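Local coordinates for protein LipS lipolytic enzyme (Unidentified, PDB 4FBL) that probably hydrolyses ester bonds of lipids as a thermostable serine hydrolase of the alpha/beta hydrolase fold, and can hold spermidine in its pocket, at residues R68-G73 with E268-R273; G147-N152 with A276-H281. All blocks are in the same frame, centred on the assembly; numbering follows the deposited sequence.

Interaction 1 (R68-G73 with E268-R273); sequences RFLAEG and ELILER
Leu271 reaches from helix 267-279 to helix 68-76 and lodges between Phe69 and Leu70. It has the largest buried area of the contact. Its two methyl branches part ways. CD2 goes to the phenyl ring, 3.7 Å from Phe69 CE2. CD1 goes to the leucine, 3.8 Å from Leu70 CD1. The first torsion of Leu271 sets CG opposite the backbone N (chi1 176°), beside the carbonyl carbon, and from there the fork opens onto both neighbours. The Phe69 side chain stands roughly perpendicular to that of Leu271. The ring meets the leucine obliquely. The side chains of Leu70 and Leu271 instead run antiparallel alongside one another, and Leu70 CD1 comes within 3.7 Å of Leu271 CA. Leu70 CD1 also touches Ile270 CG2 at 4.1 Å. Leu271 CD1 rests on the bare backbone of Gly73, 3.9 Å from its CA. Toward solvent, the CG methylene of Glu268 lies 4.2 Å from Phe69 CZ. No hydrogen bond links the segments, and apolar packing joins them. The segment axes approach to 10.0 Å and cross at -30°. Outside the two segments, Lys267 makes a cation-pi contact with Phe69. On the inner side, Leu70 and Ile270 both rest on Ile151 of strand 147-151. Two helices running in roughly the same direction, packed side by side on one face of a central, mostly parallel sheet, are characteristic of the alpha/beta hydrolase fold.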
loop_
_atom_site.group_PDB
_atom_site.type_symbol
_atom_site.label_atom_id
_atom_site.label_comp_id
_atom_site.label_asym_id
_atom_site.label_seq_id
_atom_site.Cartn_x
_atom_site.Cartn_y
_atom_site.Cartn_z
ATOM N N ARG C 68 0.737 27.303 3.064
ATOM C CA ARG C 68 0.135 28.649 3.014
ATOM C C ARG C 68 0.904 29.674 2.130
ATOM O O ARG C 68 0.309 30.335 1.268
ATOM C CB ARG C 68 -0.072 29.173 4.450
ATOM C CG ARG C 68 -1.185 30.256 4.534
ATOM C CD ARG C 68 -1.678 30.552 5.993
ATOM N NE ARG C 68 -2.927 29.793 6.235
ATOM C CZ ARG C 68 -4.051 29.934 5.507
ATOM N NH1 ARG C 68 -4.088 30.815 4.493
ATOM N NH2 ARG C 68 -5.156 29.234 5.782
ATOM N N PHE C 69 2.209 29.749 2.279
ATOM C CA PHE C 69 3.078 30.570 1.413
ATOM C C PHE C 69 2.831 30.307 -0.097
ATOM O O PHE C 69 2.794 31.266 -0.921
ATOM C CB PHE C 69 4.563 30.449 1.764
ATOM C CG PHE C 69 5.497 31.244 0.841
ATOM C CD1 PHE C 69 5.794 32.615 1.087
ATOM C CD2 PHE C 69 6.083 30.644 -0.273
ATOM C CE1 PHE C 69 6.652 33.373 0.184
ATOM C CE2 PHE C 69 6.904 31.370 -1.169
ATOM C CZ PHE C 69 7.220 32.761 -0.913
ATOM N N LEU C 70 2.653 29.037 -0.481
ATOM C CA LEU C 70 2.509 28.707 -1.848
ATOM C C LEU C 70 1.146 29.065 -2.316
ATOM O O LEU C 70 0.975 29.591 -3.425
ATOM C CB LEU C 70 2.719 27.190 -2.013
ATOM C CG LEU C 70 3.107 26.578 -3.321
ATOM C CD1 LEU C 70 4.197 27.395 -4.011
ATOM C CD2 LEU C 70 3.602 25.099 -3.068
ATOM N N ALA C 71 0.169 28.719 -1.482
ATOM C CA ALA C 71 -1.203 28.879 -1.809
ATOM C C ALA C 71 -1.525 30.363 -1.957
ATOM O O ALA C 71 -2.294 30.715 -2.851
ATOM C CB ALA C 71 -2.087 28.329 -0.680
ATOM N N GLU C 72 -1.046 31.190 -1.021
ATOM C CA GLU C 72 -1.281 32.657 -1.114
ATOM C C GLU C 72 -0.650 33.222 -2.389
ATOM O O GLU C 72 -1.259 34.064 -3.043
ATOM C CB GLU C 72 -0.549 33.436 -0.024
ATOM C CG GLU C 72 -0.610 32.895 1.326
ATOM C CD GLU C 72 -1.702 33.521 2.114
ATOM O OE1 GLU C 72 -2.778 33.702 1.485
ATOM O OE2 GLU C 72 -1.479 33.782 3.335
ATOM N N GLY C 73 0.602 32.836 -2.662
ATOM C CA GLY C 73 1.191 33.124 -3.950
ATOM C C GLY C 73 0.311 32.871 -5.168
ATOM O O GLY C 73 0.211 33.756 -6.007
ATOM N N GLU C 268 10.784 30.186 -2.320
ATOM C CA GLU C 268 10.619 31.177 -3.418
ATOM C C GLU C 268 10.778 30.647 -4.815
ATOM O O GLU C 268 9.955 30.967 -5.698
ATOM C CB GLU C 268 11.647 32.301 -3.195
ATOM C CG GLU C 268 11.265 33.226 -2.013
ATOM C CD GLU C 268 11.883 32.782 -0.690
ATOM O OE1 GLU C 268 12.713 31.826 -0.682
ATOM O OE2 GLU C 268 11.456 33.386 0.341
ATOM N N LEU C 269 11.854 29.901 -5.044
ATOM C CA LEU C 269 12.092 29.151 -6.296
ATOM C C LEU C 269 10.906 28.209 -6.652
ATOM O O LEU C 269 10.411 28.193 -7.810
ATOM C CB LEU C 269 13.382 28.345 -6.155
ATOM C CG LEU C 269 13.737 27.424 -7.355
ATOM C CD1 LEU C 269 14.095 28.225 -8.590
ATOM C CD2 LEU C 269 14.933 26.569 -7.002
ATOM N N ILE C 270 10.366 27.519 -5.633
ATOM C CA ILE C 270 9.247 26.576 -5.870
ATOM C C ILE C 270 8.019 27.430 -6.343
ATOM O O ILE C 270 7.343 27.045 -7.269
ATOM C CB ILE C 270 8.846 25.782 -4.552
ATOM C CG1 ILE C 270 9.959 24.822 -4.137
ATOM C CG2 ILE C 270 7.493 24.995 -4.772
ATOM C CD1 ILE C 270 9.787 24.282 -2.670
ATOM N N LEU C 271 7.742 28.563 -5.697
ATOM C CA LEU C 271 6.529 29.351 -6.068
ATOM C C LEU C 271 6.731 29.881 -7.451
ATOM O O LEU C 271 5.817 29.843 -8.318
ATOM C CB LEU C 271 6.348 30.528 -5.090
ATOM C CG LEU C 271 5.225 31.509 -5.358
ATOM C CD1 LEU C 271 3.841 30.834 -5.573
ATOM C CD2 LEU C 271 5.185 32.556 -4.276
ATOM N N GLU C 272 7.920 30.470 -7.646
ATOM C CA GLU C 272 8.207 31.092 -8.999
ATOM C C GLU C 272 8.098 30.073 -10.141
ATOM O O GLU C 272 7.438 30.299 -11.154
ATOM C CB GLU C 272 9.591 31.800 -9.036
ATOM C CG GLU C 272 9.781 32.704 -10.260
ATOM C CD GLU C 272 10.023 31.939 -11.623
ATOM O OE1 GLU C 272 10.655 30.831 -11.626
ATOM O OE2 GLU C 272 9.570 32.466 -12.704
ATOM N N ARG C 273 8.784 28.944 -10.014
ATOM C CA ARG C 273 8.731 27.914 -11.096
ATOM C C ARG C 273 7.343 27.269 -11.206
ATOM O O ARG C 273 6.970 26.875 -12.252
ATOM C CB ARG C 273 9.812 26.832 -10.877
ATOM C CG ARG C 273 11.156 27.435 -10.824
ATOM C CD ARG C 273 11.766 27.655 -12.221
ATOM N NE ARG C 273 12.818 26.639 -12.394
ATOM C CZ ARG C 273 14.141 26.893 -12.395
ATOM N NH1 ARG C 273 14.646 28.143 -12.329
ATOM N NH2 ARG C 273 14.976 25.897 -12.477
#

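Interaction 2 (G147-N152 with A276-H281); sequences GIMPIN and AFIRKH
A Met-aromatic contact marks this junction: Met149 SD lies 4.8 Å from the centroid of the Phe277 ring, 68° off the ring normal. The approach is oblique, and the two side chains are also set at a slant to each other. Met149 brings its CG closer than its sulfur, 3.5 Å from Phe277 CD2. The methionine chain is bent at chi2 (94°) and again at chi3. This carries CE past the ring to Ile278, where it meets CD1 at 3.9 Å. The ring also leans on the strand backbone. Phe277 CZ is 3.6 Å from Ile148 O. At Gly147 the ring lies directly on the main chain, with Phe277 CE2 3.8 Å from Gly147 CA. At the chain end, His281 turns back over the phenyl ring. Its CG stands 4.2 Å above the Phe277 plane, toward the ring's border rather than over its centre. His281 ND1 donates to Phe277 O at 2.6 Å, with an N-H...O angle of 161°. The bond uses a lone pair in the carbonyl plane and lies nearly in the imidazole plane. It ties the C-terminal residue back to the last turn of helix 267-279. Phe123 of strand 121-127 and Leu222 of strand 221-226 also touch Phe277. The contact thus seats the end of a flanking helix on the central sheet of the alpha/beta hydrolase fold. With no hydrogen bond between strand and helix, it rests on apolar and sulfur-aromatic packing, while the imidazole gives the Phe277 carbonyl a side-chain donor.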
loop_
_atom_site.group_PDB
_atom_site.type_symbol
_atom_site.label_atom_id
_atom_site.label_comp_id
_atom_site.label_asym_id
_atom_site.label_seq_id
_atom_site.Cartn_x
_atom_site.Cartn_y
_atom_site.Cartn_z
ATOM N N GLY C 147 -1.835 19.998 -15.532
ATOM C CA GLY C 147 -0.461 19.885 -15.056
ATOM C C GLY C 147 -0.409 19.559 -13.569
ATOM O O GLY C 147 -1.360 19.839 -12.822
ATOM N N ILE C 148 0.686 18.934 -13.115
ATOM C CA ILE C 148 0.822 18.647 -11.690
ATOM C C ILE C 148 2.265 19.036 -11.248
ATOM O O ILE C 148 3.191 18.990 -12.065
ATOM C CB ILE C 148 0.537 17.120 -11.285
ATOM C CG1 ILE C 148 1.390 16.184 -12.132
ATOM C CG2 ILE C 148 -0.969 16.744 -11.464
ATOM C CD1 ILE C 148 1.677 14.718 -11.544
ATOM N N MET C 149 2.405 19.351 -9.948
ATOM C CA MET C 149 3.699 19.699 -9.362
ATOM C C MET C 149 3.843 18.940 -8.014
ATOM O O MET C 149 3.735 19.523 -6.991
ATOM C CB MET C 149 3.711 21.213 -9.113
ATOM C CG MET C 149 3.364 22.047 -10.442
ATOM S SD MET C 149 1.556 22.427 -10.492
ATOM C CE MET C 149 1.590 23.954 -9.617
ATOM N N PRO C 150 4.071 17.623 -8.043
ATOM C CA PRO C 150 4.339 16.959 -6.761
ATOM C C PRO C 150 5.703 17.402 -6.136
ATOM O O PRO C 150 6.746 17.503 -6.791
ATOM C CB PRO C 150 4.298 15.482 -7.137
ATOM C CG PRO C 150 4.809 15.443 -8.621
ATOM C CD PRO C 150 4.352 16.772 -9.213
ATOM N N ILE C 151 5.668 17.669 -4.845
ATOM C CA ILE C 151 6.825 18.136 -4.118
ATOM C C ILE C 151 7.196 17.094 -3.052
ATOM O O ILE C 151 6.407 16.837 -2.136
ATOM C CB ILE C 151 6.458 19.448 -3.394
ATOM C CG1 ILE C 151 5.985 20.530 -4.415
ATOM C CG2 ILE C 151 7.696 20.006 -2.692
ATOM C CD1 ILE C 151 5.406 21.835 -3.743
ATOM N N ASN C 152 8.408 16.552 -3.154
ATOM C CA ASN C 152 8.860 15.508 -2.209
ATOM C C ASN C 152 7.824 14.390 -1.939
ATOM O O ASN C 152 7.551 14.027 -0.792
ATOM C CB ASN C 152 9.262 16.194 -0.891
ATOM C CG ASN C 152 10.577 16.881 -0.996
ATOM O OD1 ASN C 152 11.416 16.506 -1.820
ATOM N ND2 ASN C 152 10.774 17.943 -0.185
ATOM N N ALA C 276 5.282 29.804 -13.098
ATOM C CA ALA C 276 5.757 29.743 -14.503
ATOM C C ALA C 276 5.161 28.513 -15.283
ATOM O O ALA C 276 4.733 28.569 -16.485
ATOM C CB ALA C 276 7.288 29.745 -14.514
ATOM N N PHE C 277 5.149 27.397 -14.582
ATOM C CA PHE C 277 4.652 26.145 -15.098
ATOM C C PHE C 277 3.147 26.214 -15.398
ATOM O O PHE C 277 2.669 25.747 -16.455
ATOM C CB PHE C 277 4.925 25.073 -14.025
ATOM C CG PHE C 277 4.349 23.669 -14.385
ATOM C CD1 PHE C 277 4.968 22.866 -15.359
ATOM C CD2 PHE C 277 3.196 23.211 -13.773
ATOM C CE1 PHE C 277 4.403 21.571 -15.664
ATOM C CE2 PHE C 277 2.617 21.956 -14.110
ATOM C CZ PHE C 277 3.219 21.146 -14.988
ATOM N N ILE C 278 2.380 26.739 -14.454
ATOM C CA ILE C 278 0.984 27.012 -14.698
ATOM C C ILE C 278 0.705 27.916 -15.905
ATOM O O ILE C 278 -0.188 27.542 -16.723
ATOM C CB ILE C 278 0.292 27.666 -13.463
ATOM C CG1 ILE C 278 0.190 26.636 -12.314
ATOM C CG2 ILE C 278 -1.121 28.183 -13.777
ATOM C CD1 ILE C 278 -0.056 27.316 -10.853
ATOM N N ARG C 279 1.373 29.075 -15.995
ATOM C CA ARG C 279 1.194 30.002 -17.178
ATOM C C ARG C 279 1.529 29.358 -18.507
ATOM O O ARG C 279 1.087 29.793 -19.592
ATOM C CB ARG C 279 2.255 31.129 -17.143
ATOM C CG ARG C 279 2.080 32.222 -16.240
ATOM C CD ARG C 279 2.979 33.455 -16.752
ATOM N NE ARG C 279 4.448 33.239 -16.677
ATOM C CZ ARG C 279 5.146 33.149 -15.521
ATOM N NH1 ARG C 279 4.571 33.216 -14.277
ATOM N NH2 ARG C 279 6.446 32.965 -15.625
ATOM N N LYS C 280 2.469 28.418 -18.453
ATOM C CA LYS C 280 2.944 27.841 -19.700
ATOM C C LYS C 280 2.253 26.545 -20.058
ATOM O O LYS C 280 2.597 25.951 -21.045
ATOM C CB LYS C 280 4.447 27.663 -19.744
ATOM C CG LYS C 280 5.057 28.766 -20.627
ATOM C CD LYS C 280 6.420 29.213 -20.218
ATOM C CE LYS C 280 6.516 29.392 -18.745
ATOM N NZ LYS C 280 7.965 29.651 -18.423
ATOM N N HIS C 281 1.272 26.110 -19.283
ATOM C CA HIS C 281 0.567 24.857 -19.671
ATOM C C HIS C 281 -0.903 24.986 -19.697
ATOM O O HIS C 281 -1.437 26.059 -19.447
ATOM C CB HIS C 281 1.023 23.700 -18.773
ATOM C CG HIS C 281 2.463 23.371 -18.972
ATOM N ND1 HIS C 281 3.472 24.081 -18.341
ATOM C CD2 HIS C 281 3.078 22.527 -19.848
ATOM C CE1 HIS C 281 4.647 23.635 -18.767
ATOM N NE2 HIS C 281 4.439 22.677 -19.654
#

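Interactions 1 and 2 have centres 11 Å apart and share helix 267-279. Residues 268-273 pack on helix 68-76; further along the same helix and past its end, residues 276-281 meet strand 147-151. Their segments alternate along the chain: 68-73, 147-152, 268-273, 276-281. The two contacts meet at Ile151, whose CD1 lies 3.8 Å from Leu70 CD2 and 3.9 Å from Ile270 CG2. Interaction 1 pairs two helices on one face of the central sheet, and interaction 2 seats the end of the second on a central strand. The last helix thus joins early and middle parts of the chain. Strand 147-151 runs beside strand 121-127, which leads to the probable nucleophile Ser128 in a GxSxG pattern.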